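Local coordinates for uronate isomerase (Caulobacter crescentus, PDB 2Q01), which catalyses the isomerisation of D-glucuronate to D-fructuronate and of D-galacturonate to D-tagaturonate in the pentose and glucuronate interconversion pathway, at residues B[200-208]-B[279-288]; B[255-263]-B[337-348]. All coordinates share one frame; numbering follows the deposited sequence.

In the fold
Both contacts join a loop that follows a parallel strand of this TIM-barrel-clan fold to the start of a helix later in the chain, the centre of each contact about 23 Å from the chain's centre. Interaction 1 sets the loop before helix 210-221 on helix 281-302 through a salt-bridge network and a phenylalanine pair; buried Ile203, Ala284, Phe287 and Arg288 lie beside exposed Glu206 and Pro281. Interaction 2 sets the loop before helix 264-276 on the beginning of helix 343-349, mainly through backbone and threonine hydrogen bonds, with buried Ala257 and Thr259 inside and the Asp261-Arg348 ion pair at the exposed edge. The contacts' centres are about 16 Å apart, and Glu285 of 279-288 probably bonds Thr256 of 255-263, linking them.

Interaction 1 of 2, residues B[200-208]-B[279-288]; sequences DAVIDFEDE and VTPEKAELFR
Arg288 ties helix 281-302 to the 200-208 loop by giving its NH2 to two carboxylates, in a salt-bridge network of Asp204, Glu206, Glu285 and Arg288 within this TIM-barrel-clan fold. The two grips differ. Glu206 OE1 takes Arg288 NH2 at 3.0 Å through its anti lone pair along a nearly straight bond (174°), the carboxylate almost coplanar with the guanidinium. Asp204 OD2 is nearer to Arg288 NH2, at 2.7 Å, but is met from above its carboxylate plane, which stands steeply against that of the guanidinium. Glu206 N reaches the same OD2 from the opposite face of the carboxylate plane, closing an Asx turn that the anti setting of Asp204 CG to its own backbone N (chi1 -164°) makes possible. On the helix side, Glu285 OE1 accepts Arg288 NH1 near the guanidinium plane, so the arginine's rotation is fixed from both segments. An alanine at Arg288 is likely to leave Asp204 and Glu206 without their shared positive partner and Glu206 freer to swing off the helix. Between the segments, a water donates to Ile203 O and Ala284 O and accepts from Phe205 N, bridging three backbone groups of the two segments. Packing continues outward from there. Ala284 CB lies 3.6 Å from Glu206 OE1, while Val279 CG1 touches Phe205 CB. Phe205 directs its ring edge at the face of Phe287 in an offset edge-to-face pair, with centroids 5.5 Å apart and planes at 63°; Leu274 of helix 264-276 touches both side chains. Ile203 applies its CG2 branch to the arginine's aliphatic stem, 3.9 Å from Arg288 CG, and its carbonyl oxygen meets the edge of the Phe287 ring, with Ile203 O lying 3.3 Å from Phe287 CD2.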
ATOM      1  N   ASP B 200     -22.937  16.730  10.441  1.00 46.66           N
ATOM      2  CA  ASP B 200     -21.567  17.120  10.815  1.00 43.47           C
ATOM      3  C   ASP B 200     -21.400  18.446  11.554  1.00 42.19           C
ATOM      4  O   ASP B 200     -20.597  18.535  12.484  1.00 44.30           O
ATOM      5  CB  ASP B 200     -20.668  17.141   9.572  1.00 49.15           C
ATOM      6  CG  ASP B 200     -20.406  15.756   9.008  1.00 55.64           C
ATOM      7  OD1 ASP B 200     -20.926  14.753   9.554  1.00 50.11           O
ATOM      8  OD2 ASP B 200     -19.667  15.678   8.005  1.00 68.98           O
ATOM      9  N   ALA B 201     -22.148  19.465  11.138  1.00 44.22           N
ATOM     10  CA  ALA B 201     -22.015  20.803  11.713  1.00 45.26           C
ATOM     11  C   ALA B 201     -22.599  20.942  13.129  1.00 46.02           C
ATOM     12  O   ALA B 201     -22.176  21.819  13.885  1.00 47.27           O
ATOM     13  CB  ALA B 201     -22.603  21.845  10.775  1.00 43.84           C
ATOM     14  N   VAL B 202     -23.555  20.082  13.485  1.00 39.69           N
ATOM     15  CA  VAL B 202     -24.154  20.110  14.827  1.00 36.20           C
ATOM     16  C   VAL B 202     -23.626  18.973  15.704  1.00 41.59           C
ATOM     17  O   VAL B 202     -24.155  18.699  16.783  1.00 43.69           O
ATOM     18  CB  VAL B 202     -25.718  20.119  14.798  1.00 35.80           C
ATOM     19  CG1 VAL B 202     -26.235  21.360  14.099  1.00 46.03           C
ATOM     20  CG2 VAL B 202     -26.276  18.875  14.134  1.00 44.16           C
ATOM     21  N   ILE B 203     -22.571  18.320  15.226  1.00 42.19           N
ATOM     22  CA  ILE B 203     -21.937  17.213  15.945  1.00 38.85           C
ATOM     23  C   ILE B 203     -20.480  17.551  16.277  1.00 39.97           C
ATOM     24  O   ILE B 203     -20.009  17.261  17.377  1.00 37.30           O
ATOM     25  CB  ILE B 203     -22.059  15.873  15.164  1.00 34.25           C
ATOM     26  CG1 ILE B 203     -23.534  15.449  15.092  1.00 31.93           C
ATOM     27  CG2 ILE B 203     -21.175  14.779  15.792  1.00 26.50           C
ATOM     28  CD1 ILE B 203     -23.793  14.032  14.617  1.00 35.63           C
ATOM     29  N   ASP B 204     -19.782  18.182  15.332  1.00 42.03           N
ATOM     30  CA  ASP B 204     -18.406  18.611  15.561  1.00 45.01           C
ATOM     31  C   ASP B 204     -18.384  19.964  16.257  1.00 49.27           C
ATOM     32  O   ASP B 204     -18.727  20.983  15.654  1.00 51.97           O
ATOM     33  CB  ASP B 204     -17.626  18.674  14.245  1.00 48.89           C
ATOM     34  CG  ASP B 204     -16.113  18.722  14.449  1.00 54.24           C
ATOM     35  OD1 ASP B 204     -15.377  18.724  13.438  1.00 61.00           O
ATOM     36  OD2 ASP B 204     -15.652  18.757  15.610  1.00 54.05           O
ATOM     37  N   PHE B 205     -17.983  19.964  17.528  1.00 46.91           N
ATOM     38  CA  PHE B 205     -17.817  21.199  18.300  1.00 44.39           C
ATOM     39  C   PHE B 205     -16.533  21.969  17.932  1.00 50.64           C
ATOM     40  O   PHE B 205     -16.398  23.150  18.262  1.00 51.60           O
ATOM     41  CB  PHE B 205     -17.859  20.910  19.805  1.00 46.58           C
ATOM     42  CG  PHE B 205     -19.252  20.782  20.371  1.00 37.71           C
ATOM     43  CD1 PHE B 205     -19.859  19.539  20.487  1.00 39.42           C
ATOM     44  CD2 PHE B 205     -19.945  21.904  20.809  1.00 38.54           C
ATOM     45  CE1 PHE B 205     -21.143  19.410  21.023  1.00 36.17           C
ATOM     46  CE2 PHE B 205     -21.232  21.787  21.340  1.00 40.13           C
ATOM     47  CZ  PHE B 205     -21.828  20.531  21.454  1.00 26.65           C
ATOM     48  N   GLU B 206     -15.601  21.303  17.250  1.00 49.90           N
ATOM     49  CA  GLU B 206     -14.385  21.950  16.747  1.00 48.79           C
ATOM     50  C   GLU B 206     -14.599  22.629  15.391  1.00 53.63           C
ATOM     51  O   GLU B 206     -13.699  23.303  14.881  1.00 54.20           O
ATOM     52  CB  GLU B 206     -13.228  20.950  16.656  1.00 46.51           C
ATOM     53  CG  GLU B 206     -12.577  20.619  17.993  1.00 46.64           C
ATOM     54  CD  GLU B 206     -11.522  19.533  17.876  1.00 67.35           C
ATOM     55  OE1 GLU B 206     -11.872  18.390  17.495  1.00 55.38           O
ATOM     56  OE2 GLU B 206     -10.342  19.825  18.175  1.00 74.83           O
ATOM     57  N   ASP B 207     -15.780  22.431  14.806  1.00 53.99           N
ATOM     58  CA  ASP B 207     -16.175  23.108  13.576  1.00 55.61           C
ATOM     59  C   ASP B 207     -16.442  24.563  13.934  1.00 57.90           C
ATOM     60  O   ASP B 207     -17.133  24.839  14.914  1.00 60.05           O
ATOM     61  CB  ASP B 207     -17.436  22.457  13.002  1.00 64.22           C
ATOM     62  CG  ASP B 207     -17.551  22.605  11.493  1.00 66.40           C
ATOM     63  OD1 ASP B 207     -17.267  23.699  10.965  1.00 71.32           O
ATOM     64  OD2 ASP B 207     -17.946  21.615  10.836  1.00 65.81           O
ATOM     65  N   GLU B 208     -15.883  25.486  13.156  1.00 61.00           N
ATOM     66  CA  GLU B 208     -15.992  26.917  13.466  1.00 67.23           C
ATOM     67  C   GLU B 208     -17.397  27.476  13.251  1.00 66.13           C
ATOM     68  O   GLU B 208     -17.799  28.432  13.915  1.00 77.38           O
ATOM     69  CB  GLU B 208     -14.935  27.748  12.712  1.00 72.69           C
ATOM     70  CG  GLU B 208     -15.175  27.963  11.209  1.00 77.18           C
ATOM     71  CD  GLU B 208     -14.780  26.770  10.343  1.00 90.63           C
ATOM     72  OE1 GLU B 208     -14.054  25.873  10.826  1.00 85.62           O
ATOM     73  OE2 GLU B 208     -15.199  26.731   9.164  1.00 92.92           O
ATOM     74  N   VAL B 279     -14.590  22.761  25.189  1.00 56.54           N
ATOM     75  CA  VAL B 279     -14.255  21.986  24.006  1.00 54.77           C
ATOM     76  C   VAL B 279     -12.758  21.677  23.998  1.00 55.89           C
ATOM     77  O   VAL B 279     -11.941  22.526  23.632  1.00 56.14           O
ATOM     78  CB  VAL B 279     -14.659  22.740  22.696  1.00 59.18           C
ATOM     79  CG1 VAL B 279     -14.512  21.835  21.476  1.00 57.63           C
ATOM     80  CG2 VAL B 279     -16.091  23.289  22.782  1.00 46.09           C
ATOM     81  N   THR B 280     -12.412  20.469  24.438  1.00 50.58           N
ATOM     82  CA  THR B 280     -11.048  19.954  24.330  1.00 55.52           C
ATOM     83  C   THR B 280     -11.041  18.951  23.176  1.00 59.19           C
ATOM     84  O   THR B 280     -12.062  18.298  22.941  1.00 63.48           O
ATOM     85  CB  THR B 280     -10.561  19.272  25.644  1.00 54.58           C
ATOM     86  OG1 THR B 280     -11.279  18.053  25.865  1.00 66.56           O
ATOM     87  CG2 THR B 280     -10.735  20.195  26.849  1.00 66.23           C
ATOM     88  N   PRO B 281      -9.906  18.824  22.448  1.00 52.16           N
ATOM     89  CA  PRO B 281      -9.831  17.887  21.317  1.00 49.84           C
ATOM     90  C   PRO B 281     -10.249  16.445  21.653  1.00 49.39           C
ATOM     91  O   PRO B 281     -10.817  15.759  20.801  1.00 47.78           O
ATOM     92  CB  PRO B 281      -8.353  17.933  20.926  1.00 51.12           C
ATOM     93  CG  PRO B 281      -7.892  19.274  21.369  1.00 51.16           C
ATOM     94  CD  PRO B 281      -8.636  19.554  22.630  1.00 51.53           C
ATOM     95  N   GLU B 282      -9.983  16.019  22.888  1.00 45.19           N
ATOM     96  CA  GLU B 282     -10.348  14.688  23.388  1.00 50.02           C
ATOM     97  C   GLU B 282     -11.858  14.528  23.578  1.00 49.60           C
ATOM     98  O   GLU B 282     -12.419  13.477  23.250  1.00 59.10           O
ATOM     99  CB  GLU B 282      -9.635  14.382  24.715  1.00 51.04           C
ATOM    100  CG  GLU B 282      -8.094  14.364  24.655  1.00 80.52           C
ATOM    101  CD  GLU B 282      -7.457  15.755  24.754  1.00 93.06           C
ATOM    102  OE1 GLU B 282      -6.424  15.981  24.089  1.00 91.07           O
ATOM    103  OE2 GLU B 282      -7.988  16.621  25.486  1.00 98.22           O
ATOM    104  N   LYS B 283     -12.504  15.566  24.111  1.00 43.61           N
ATOM    105  CA  LYS B 283     -13.948  15.543  24.364  1.00 40.26           C
ATOM    106  C   LYS B 283     -14.760  15.655  23.075  1.00 39.83           C
ATOM    107  O   LYS B 283     -15.810  15.024  22.943  1.00 40.40           O
ATOM    108  CB  LYS B 283     -14.349  16.665  25.326  1.00 38.82           C
ATOM    109  CG  LYS B 283     -14.166  16.340  26.801  1.00 50.59           C
ATOM    110  CD  LYS B 283     -14.554  17.540  27.659  1.00 58.68           C
ATOM    111  CE  LYS B 283     -14.461  17.225  29.141  1.00 76.22           C
ATOM    112  NZ  LYS B 283     -14.759  18.425  29.966  1.00 85.75           N
ATOM    113  N   ALA B 284     -14.265  16.465  22.139  1.00 35.92           N
ATOM    114  CA  ALA B 284     -14.898  16.656  20.833  1.00 41.30           C
ATOM    115  C   ALA B 284     -14.852  15.376  19.983  1.00 43.39           C
ATOM    116  O   ALA B 284     -15.830  15.045  19.313  1.00 50.61           O
ATOM    117  CB  ALA B 284     -14.251  17.829  20.095  1.00 28.45           C
ATOM    118  N   GLU B 285     -13.715  14.675  20.032  1.00 40.78           N
ATOM    119  CA  GLU B 285     -13.543  13.350  19.433  1.00 36.51           C
ATOM    120  C   GLU B 285     -14.512  12.331  20.000  1.00 42.92           C
ATOM    121  O   GLU B 285     -15.097  11.550  19.250  1.00 54.50           O
ATOM    122  CB  GLU B 285     -12.128  12.828  19.679  1.00 38.45           C
ATOM    123  CG  GLU B 285     -11.274  12.651  18.437  1.00 69.46           C
ATOM    124  CD  GLU B 285     -11.827  11.607  17.477  1.00 78.80           C
ATOM    125  OE1 GLU B 285     -12.408  12.010  16.447  1.00 73.03           O
ATOM    126  OE2 GLU B 285     -11.684  10.392  17.750  1.00 69.94           O
ATOM    127  N   LEU B 286     -14.659  12.340  21.323  1.00 35.33           N
ATOM    128  CA  LEU B 286     -15.512  11.394  22.032  1.00 32.42           C
ATOM    129  C   LEU B 286     -16.977  11.603  21.671  1.00 31.20           C
ATOM    130  O   LEU B 286     -17.715  10.635  21.518  1.00 41.52           O
ATOM    131  CB  LEU B 286     -15.330  11.534  23.549  1.00 32.14           C
ATOM    132  CG  LEU B 286     -15.281  10.286  24.450  1.00 31.11           C
ATOM    133  CD1 LEU B 286     -15.548  10.664  25.898  1.00 38.14           C
ATOM    134  CD2 LEU B 286     -16.223   9.158  24.040  1.00 31.55           C
ATOM    135  N   PHE B 287     -17.391  12.861  21.533  1.00 39.84           N
ATOM    136  CA  PHE B 287     -18.775  13.169  21.189  1.00 33.75           C
ATOM    137  C   PHE B 287     -19.092  12.775  19.756  1.00 35.89           C
ATOM    138  O   PHE B 287     -20.132  12.181  19.510  1.00 39.69           O
ATOM    139  CB  PHE B 287     -19.102  14.640  21.436  1.00 31.98           C
ATOM    140  CG  PHE B 287     -20.561  14.981  21.253  1.00 37.31           C
ATOM    141  CD1 PHE B 287     -21.517  14.541  22.171  1.00 22.64           C
ATOM    142  CD2 PHE B 287     -20.976  15.752  20.167  1.00 24.98           C
ATOM    143  CE1 PHE B 287     -22.864  14.863  22.006  1.00 36.80           C
ATOM    144  CE2 PHE B 287     -22.313  16.077  19.990  1.00 22.84           C
ATOM    145  CZ  PHE B 287     -23.263  15.635  20.913  1.00 38.68           C
ATOM    146  N   ARG B 288     -18.184  13.081  18.829  1.00 37.71           N
ATOM    147  CA  ARG B 288     -18.303  12.634  17.434  1.00 32.34           C
ATOM    148  C   ARG B 288     -18.358  11.104  17.318  1.00 36.97           C
ATOM    149  O   ARG B 288     -19.137  10.563  16.534  1.00 45.91           O
ATOM    150  CB  ARG B 288     -17.150  13.182  16.601  1.00 27.68           C
ATOM    151  CG  ARG B 288     -17.259  14.662  16.290  1.00 31.90           C
ATOM    152  CD  ARG B 288     -16.216  15.094  15.275  1.00 38.07           C
ATOM    153  NE  ARG B 288     -14.873  14.629  15.616  1.00 20.67           N
ATOM    154  CZ  ARG B 288     -13.920  15.380  16.165  1.00 31.42           C
ATOM    155  NH1 ARG B 288     -12.728  14.854  16.423  1.00 17.94           N
ATOM    156  NH2 ARG B 288     -14.143  16.653  16.449  1.00 17.25           N
TER
HETATM  157  O   HOH W   1     -17.635  17.291  18.820  1.00 48.00           O

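Interaction 2 of 2, residues B[255-263]-B[337-348]; sequences PTAATADLS and EYVDALKPLLTR
Thr259 is the tight centre of this contact, where the loop after strand 249-252 lies against the start of helix 343-349. Its backbone N and its hydroxyl both donate to one carbonyl: Thr259 N reaches Ala341 O at 3.0 Å from above the carbonyl plane, whereas Thr259 OG1 reaches Ala341 O at 2.9 Å in that plane, on a lone pair. With chi1 at 65°, OG1 sits between backbone N and carbonyl carbon, and there it also accepts from Leu345 N at 3.3 Å. The methyl CG2 packs on Leu345 CD2, and Pro344 CG presses on the threonine carbonyl, 3.4 Å from Thr259 O. Ala257 extends this close packing, its CB against Tyr338 CD1 at 3.8 Å. A water bridging Thr259 O and Ala341 O adds a third donor to the latter.

The other end is looser. Asp261 OD1 and Arg348 NH1 form a salt bridge at 3.0 Å, yet the hydrogen bond is weak, bent to 129°, with the carboxylate and guanidinium planes 89° apart and Arg348 exposed.

Val339 O accepts from His316 of the second subunit, placing the turn leading into helix 343-349 at the subunit interface. Within the chain, Tyr338 OH bonds Phe360 O, Thr259 also touches Leu292 of helix 281-302, and Leu342 and Leu345 rest on strand 357-359.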
ATOM      1  N   PRO B 255     -13.200  13.389  11.353  1.00 42.56           N
ATOM      2  CA  PRO B 255     -11.745  13.195  11.245  1.00 41.65           C
ATOM      3  C   PRO B 255     -11.300  11.739  11.404  1.00 41.31           C
ATOM      4  O   PRO B 255     -10.306  11.330  10.806  1.00 49.33           O
ATOM      5  CB  PRO B 255     -11.191  14.020  12.416  1.00 34.39           C
ATOM      6  CG  PRO B 255     -12.249  14.989  12.746  1.00 39.88           C
ATOM      7  CD  PRO B 255     -13.536  14.304  12.463  1.00 42.72           C
ATOM      8  N   THR B 256     -12.018  10.975  12.223  1.00 33.69           N
ATOM      9  CA  THR B 256     -11.679   9.583  12.477  1.00 27.06           C
ATOM     10  C   THR B 256     -12.896   8.696  12.276  1.00 35.89           C
ATOM     11  O   THR B 256     -14.020   9.187  12.122  1.00 32.85           O
ATOM     12  CB  THR B 256     -11.180   9.378  13.920  1.00 39.48           C
ATOM     13  OG1 THR B 256     -12.192   9.808  14.839  1.00 43.51           O
ATOM     14  CG2 THR B 256      -9.883  10.144  14.175  1.00 27.34           C
ATOM     15  N   ALA B 257     -12.668   7.385  12.289  1.00 42.33           N
ATOM     16  CA  ALA B 257     -13.753   6.410  12.212  1.00 48.74           C
ATOM     17  C   ALA B 257     -14.224   5.984  13.606  1.00 45.06           C
ATOM     18  O   ALA B 257     -15.010   5.045  13.739  1.00 53.51           O
ATOM     19  CB  ALA B 257     -13.314   5.196  11.398  1.00 42.31           C
ATOM     20  N   ALA B 258     -13.745   6.692  14.631  1.00 47.24           N
ATOM     21  CA  ALA B 258     -13.960   6.331  16.032  1.00 37.06           C
ATOM     22  C   ALA B 258     -15.430   6.295  16.393  1.00 39.28           C
ATOM     23  O   ALA B 258     -16.187   7.187  16.006  1.00 42.81           O
ATOM     24  CB  ALA B 258     -13.221   7.291  16.942  1.00 32.32           C
ATOM     25  N   THR B 259     -15.827   5.229  17.087  1.00 38.18           N
ATOM     26  CA  THR B 259     -17.174   5.095  17.655  1.00 35.48           C
ATOM     27  C   THR B 259     -17.060   4.874  19.167  1.00 34.02           C
ATOM     28  O   THR B 259     -15.997   4.496  19.662  1.00 29.28           O
ATOM     29  CB  THR B 259     -17.969   3.928  17.021  1.00 32.48           C
ATOM     30  OG1 THR B 259     -17.337   2.680  17.327  1.00 43.80           O
ATOM     31  CG2 THR B 259     -18.068   4.075  15.505  1.00 42.91           C
ATOM     32  N   ALA B 260     -18.145   5.110  19.897  1.00 36.32           N
ATOM     33  CA  ALA B 260     -18.160   4.884  21.350  1.00 39.18           C
ATOM     34  C   ALA B 260     -19.493   4.299  21.811  1.00 42.27           C
ATOM     35  O   ALA B 260     -20.488   4.390  21.105  1.00 47.36           O
ATOM     36  CB  ALA B 260     -17.863   6.177  22.094  1.00 30.01           C
ATOM     37  N   ASP B 261     -19.511   3.699  22.994  1.00 44.88           N
ATOM     38  CA  ASP B 261     -20.748   3.159  23.542  1.00 42.58           C
ATOM     39  C   ASP B 261     -20.889   3.595  24.996  1.00 43.32           C
ATOM     40  O   ASP B 261     -20.741   2.795  25.923  1.00 51.41           O
ATOM     41  CB  ASP B 261     -20.783   1.631  23.399  1.00 49.09           C
ATOM     42  CG  ASP B 261     -22.184   1.045  23.569  1.00 54.21           C
ATOM     43  OD1 ASP B 261     -23.186   1.796  23.520  1.00 47.74           O
ATOM     44  OD2 ASP B 261     -22.282  -0.188  23.743  1.00 61.95           O
ATOM     45  N   LEU B 262     -21.156   4.885  25.182  1.00 42.03           N
ATOM     46  CA  LEU B 262     -21.379   5.449  26.507  1.00 40.37           C
ATOM     47  C   LEU B 262     -22.806   5.172  26.965  1.00 43.65           C
ATOM     48  O   LEU B 262     -23.696   4.917  26.147  1.00 52.80           O
ATOM     49  CB  LEU B 262     -21.122   6.963  26.511  1.00 34.00           C
ATOM     50  CG  LEU B 262     -19.783   7.538  26.035  1.00 36.79           C
ATOM     51  CD1 LEU B 262     -19.864   9.061  25.909  1.00 30.70           C
ATOM     52  CD2 LEU B 262     -18.629   7.135  26.939  1.00 48.94           C
ATOM     53  N   SER B 263     -23.016   5.226  28.278  1.00 40.29           N
ATOM     54  CA  SER B 263     -24.355   5.191  28.852  1.00 38.58           C
ATOM     55  C   SER B 263     -25.040   6.530  28.599  1.00 39.65           C
ATOM     56  O   SER B 263     -24.399   7.492  28.158  1.00 52.46           O
ATOM     57  CB  SER B 263     -24.296   4.881  30.351  1.00 42.75           C
ATOM     58  OG  SER B 263     -23.764   5.966  31.085  1.00 47.11           O
ATOM     59  N   GLU B 337      -7.761   4.495  10.816  1.00 46.67           N
ATOM     60  CA  GLU B 337      -7.869   3.228  11.537  1.00 46.12           C
ATOM     61  C   GLU B 337      -9.345   2.848  11.687  1.00 46.18           C
ATOM     62  O   GLU B 337     -10.184   3.712  11.954  1.00 43.32           O
ATOM     63  CB  GLU B 337      -7.218   3.375  12.917  1.00 46.22           C
ATOM     64  CG  GLU B 337      -6.578   2.107  13.482  1.00 63.15           C
ATOM     65  CD  GLU B 337      -7.573   1.138  14.109  1.00 66.60           C
ATOM     66  OE1 GLU B 337      -7.314  -0.087  14.042  1.00 60.34           O
ATOM     67  OE2 GLU B 337      -8.599   1.596  14.669  1.00 58.72           O
ATOM     68  N   TYR B 338      -9.653   1.561  11.519  1.00 38.46           N
ATOM     69  CA  TYR B 338     -11.038   1.076  11.571  1.00 33.43           C
ATOM     70  C   TYR B 338     -11.274  -0.020  12.612  1.00 31.03           C
ATOM     71  O   TYR B 338     -12.356  -0.094  13.194  1.00 43.04           O
ATOM     72  CB  TYR B 338     -11.499   0.578  10.187  1.00 42.01           C
ATOM     73  CG  TYR B 338     -11.635   1.678   9.155  1.00 40.01           C
ATOM     74  CD1 TYR B 338     -12.847   2.341   8.971  1.00 30.08           C
ATOM     75  CD2 TYR B 338     -10.547   2.056   8.368  1.00 35.08           C
ATOM     76  CE1 TYR B 338     -12.968   3.357   8.031  1.00 36.27           C
ATOM     77  CE2 TYR B 338     -10.653   3.070   7.437  1.00 27.27           C
ATOM     78  CZ  TYR B 338     -11.861   3.714   7.270  1.00 45.93           C
ATOM     79  OH  TYR B 338     -11.948   4.719   6.343  1.00 46.60           O
ATOM     80  N   VAL B 339     -10.267  -0.863  12.835  1.00 34.47           N
ATOM     81  CA  VAL B 339     -10.418  -2.098  13.623  1.00 44.62           C
ATOM     82  C   VAL B 339     -10.724  -1.849  15.098  1.00 46.41           C
ATOM     83  O   VAL B 339     -11.698  -2.388  15.630  1.00 53.49           O
ATOM     84  CB  VAL B 339      -9.193  -3.035  13.463  1.00 42.46           C
ATOM     85  CG1 VAL B 339      -9.426  -4.374  14.150  1.00 38.75           C
ATOM     86  CG2 VAL B 339      -8.929  -3.270  12.002  1.00 44.04           C
ATOM     87  N   ASP B 340      -9.901  -1.030  15.748  1.00 47.69           N
ATOM     88  CA  ASP B 340     -10.154  -0.629  17.128  1.00 45.74           C
ATOM     89  C   ASP B 340     -11.261   0.408  17.165  1.00 46.25           C
ATOM     90  O   ASP B 340     -12.080   0.422  18.087  1.00 52.57           O
ATOM     91  CB  ASP B 340      -8.889  -0.053  17.770  1.00 52.15           C
ATOM     92  CG  ASP B 340      -7.881  -1.125  18.168  1.00 63.69           C
ATOM     93  OD1 ASP B 340      -6.704  -0.770  18.401  1.00 64.64           O
ATOM     94  OD2 ASP B 340      -8.250  -2.318  18.245  1.00 76.58           O
ATOM     95  N   ALA B 341     -11.281   1.258  16.140  1.00 41.83           N
ATOM     96  CA  ALA B 341     -12.178   2.404  16.066  1.00 39.26           C
ATOM     97  C   ALA B 341     -13.656   2.027  16.057  1.00 34.56           C
ATOM     98  O   ALA B 341     -14.433   2.551  16.855  1.00 51.12           O
ATOM     99  CB  ALA B 341     -11.832   3.264  14.849  1.00 30.74           C
ATOM    100  N   LEU B 342     -14.032   1.108  15.170  1.00 35.43           N
ATOM    101  CA  LEU B 342     -15.435   0.713  14.981  1.00 33.61           C
ATOM    102  C   LEU B 342     -15.925  -0.327  15.981  1.00 37.45           C
ATOM    103  O   LEU B 342     -17.123  -0.622  16.031  1.00 46.01           O
ATOM    104  CB  LEU B 342     -15.662   0.190  13.557  1.00 42.80           C
ATOM    105  CG  LEU B 342     -15.447   1.119  12.361  1.00 26.03           C
ATOM    106  CD1 LEU B 342     -15.385   0.291  11.098  1.00 43.81           C
ATOM    107  CD2 LEU B 342     -16.556   2.141  12.269  1.00 28.61           C
ATOM    108  N   LYS B 343     -15.001  -0.866  16.773  1.00 37.52           N
ATOM    109  CA  LYS B 343     -15.306  -1.931  17.738  1.00 42.87           C
ATOM    110  C   LYS B 343     -16.435  -1.668  18.767  1.00 44.35           C
ATOM    111  O   LYS B 343     -17.270  -2.551  18.953  1.00 55.95           O
ATOM    112  CB  LYS B 343     -14.031  -2.455  18.423  1.00 36.71           C
ATOM    113  CG  LYS B 343     -14.176  -3.886  18.867  1.00 25.39           C
ATOM    114  CD  LYS B 343     -12.989  -4.392  19.643  1.00 39.92           C
ATOM    115  CE  LYS B 343     -13.319  -5.757  20.243  1.00 31.43           C
ATOM    116  NZ  LYS B 343     -12.155  -6.299  20.989  1.00 33.47           N
ATOM    117  N   PRO B 344     -16.460  -0.484  19.443  1.00 43.60           N
ATOM    118  CA  PRO B 344     -17.580  -0.188  20.367  1.00 42.48           C
ATOM    119  C   PRO B 344     -18.998  -0.208  19.769  1.00 43.69           C
ATOM    120  O   PRO B 344     -19.941  -0.635  20.448  1.00 37.37           O
ATOM    121  CB  PRO B 344     -17.248   1.219  20.871  1.00 33.27           C
ATOM    122  CG  PRO B 344     -15.782   1.314  20.747  1.00 44.23           C
ATOM    123  CD  PRO B 344     -15.474   0.616  19.465  1.00 42.15           C
ATOM    124  N   LEU B 345     -19.141   0.253  18.527  1.00 43.61           N
ATOM    125  CA  LEU B 345     -20.426   0.228  17.825  1.00 37.91           C
ATOM    126  C   LEU B 345     -20.775  -1.180  17.357  1.00 40.59           C
ATOM    127  O   LEU B 345     -21.940  -1.586  17.410  1.00 50.14           O
ATOM    128  CB  LEU B 345     -20.415   1.204  16.638  1.00 42.60           C
ATOM    129  CG  LEU B 345     -21.566   1.270  15.622  1.00 31.14           C
ATOM    130  CD1 LEU B 345     -22.938   1.439  16.278  1.00 46.38           C
ATOM    131  CD2 LEU B 345     -21.331   2.382  14.607  1.00 30.21           C
ATOM    132  N   LEU B 346     -19.762  -1.919  16.913  1.00 37.58           N
ATOM    133  CA  LEU B 346     -19.955  -3.266  16.382  1.00 35.15           C
ATOM    134  C   LEU B 346     -20.229  -4.298  17.474  1.00 39.50           C
ATOM    135  O   LEU B 346     -20.863  -5.323  17.222  1.00 41.55           O
ATOM    136  CB  LEU B 346     -18.755  -3.682  15.522  1.00 33.71           C
ATOM    137  CG  LEU B 346     -18.639  -2.994  14.156  1.00 31.22           C
ATOM    138  CD1 LEU B 346     -17.259  -3.195  13.570  1.00 26.57           C
ATOM    139  CD2 LEU B 346     -19.698  -3.480  13.189  1.00 46.24           C
ATOM    140  N   THR B 347     -19.742  -4.025  18.681  1.00 41.68           N
ATOM    141  CA  THR B 347     -20.029  -4.858  19.842  1.00 42.02           C
ATOM    142  C   THR B 347     -21.496  -4.696  20.225  1.00 44.99           C
ATOM    143  O   THR B 347     -22.165  -5.667  20.588  1.00 52.14           O
ATOM    144  CB  THR B 347     -19.102  -4.506  21.024  1.00 42.90           C
ATOM    145  OG1 THR B 347     -17.741  -4.634  20.602  1.00 53.55           O
ATOM    146  CG2 THR B 347     -19.337  -5.426  22.223  1.00 50.38           C
ATOM    147  N   ARG B 348     -21.999  -3.471  20.108  1.00 40.11           N
ATOM    148  CA  ARG B 348     -23.390  -3.191  20.430  1.00 34.96           C
ATOM    149  C   ARG B 348     -24.326  -3.665  19.325  1.00 37.10           C
ATOM    150  O   ARG B 348     -25.287  -4.386  19.590  1.00 45.56           O
ATOM    151  CB  ARG B 348     -23.586  -1.698  20.698  1.00 30.41           C
ATOM    152  CG  ARG B 348     -24.966  -1.353  21.232  1.00 40.43           C
ATOM    153  CD  ARG B 348     -25.268   0.140  21.123  1.00 34.79           C
ATOM    154  NE  ARG B 348     -26.599   0.452  21.645  1.00 64.51           N
ATOM    155  CZ  ARG B 348     -26.881   0.675  22.930  1.00 63.01           C
ATOM    156  NH1 ARG B 348     -25.929   0.631  23.856  1.00 64.16           N
ATOM    157  NH2 ARG B 348     -28.125   0.950  23.291  1.00 58.77           N
TER
HETATM  158  O   HOH W   2     -13.332   3.640  19.539  1.00 40.31           O
HETATM  159  O   HOH W   3     -25.326   2.089  26.937  1.00 51.73           O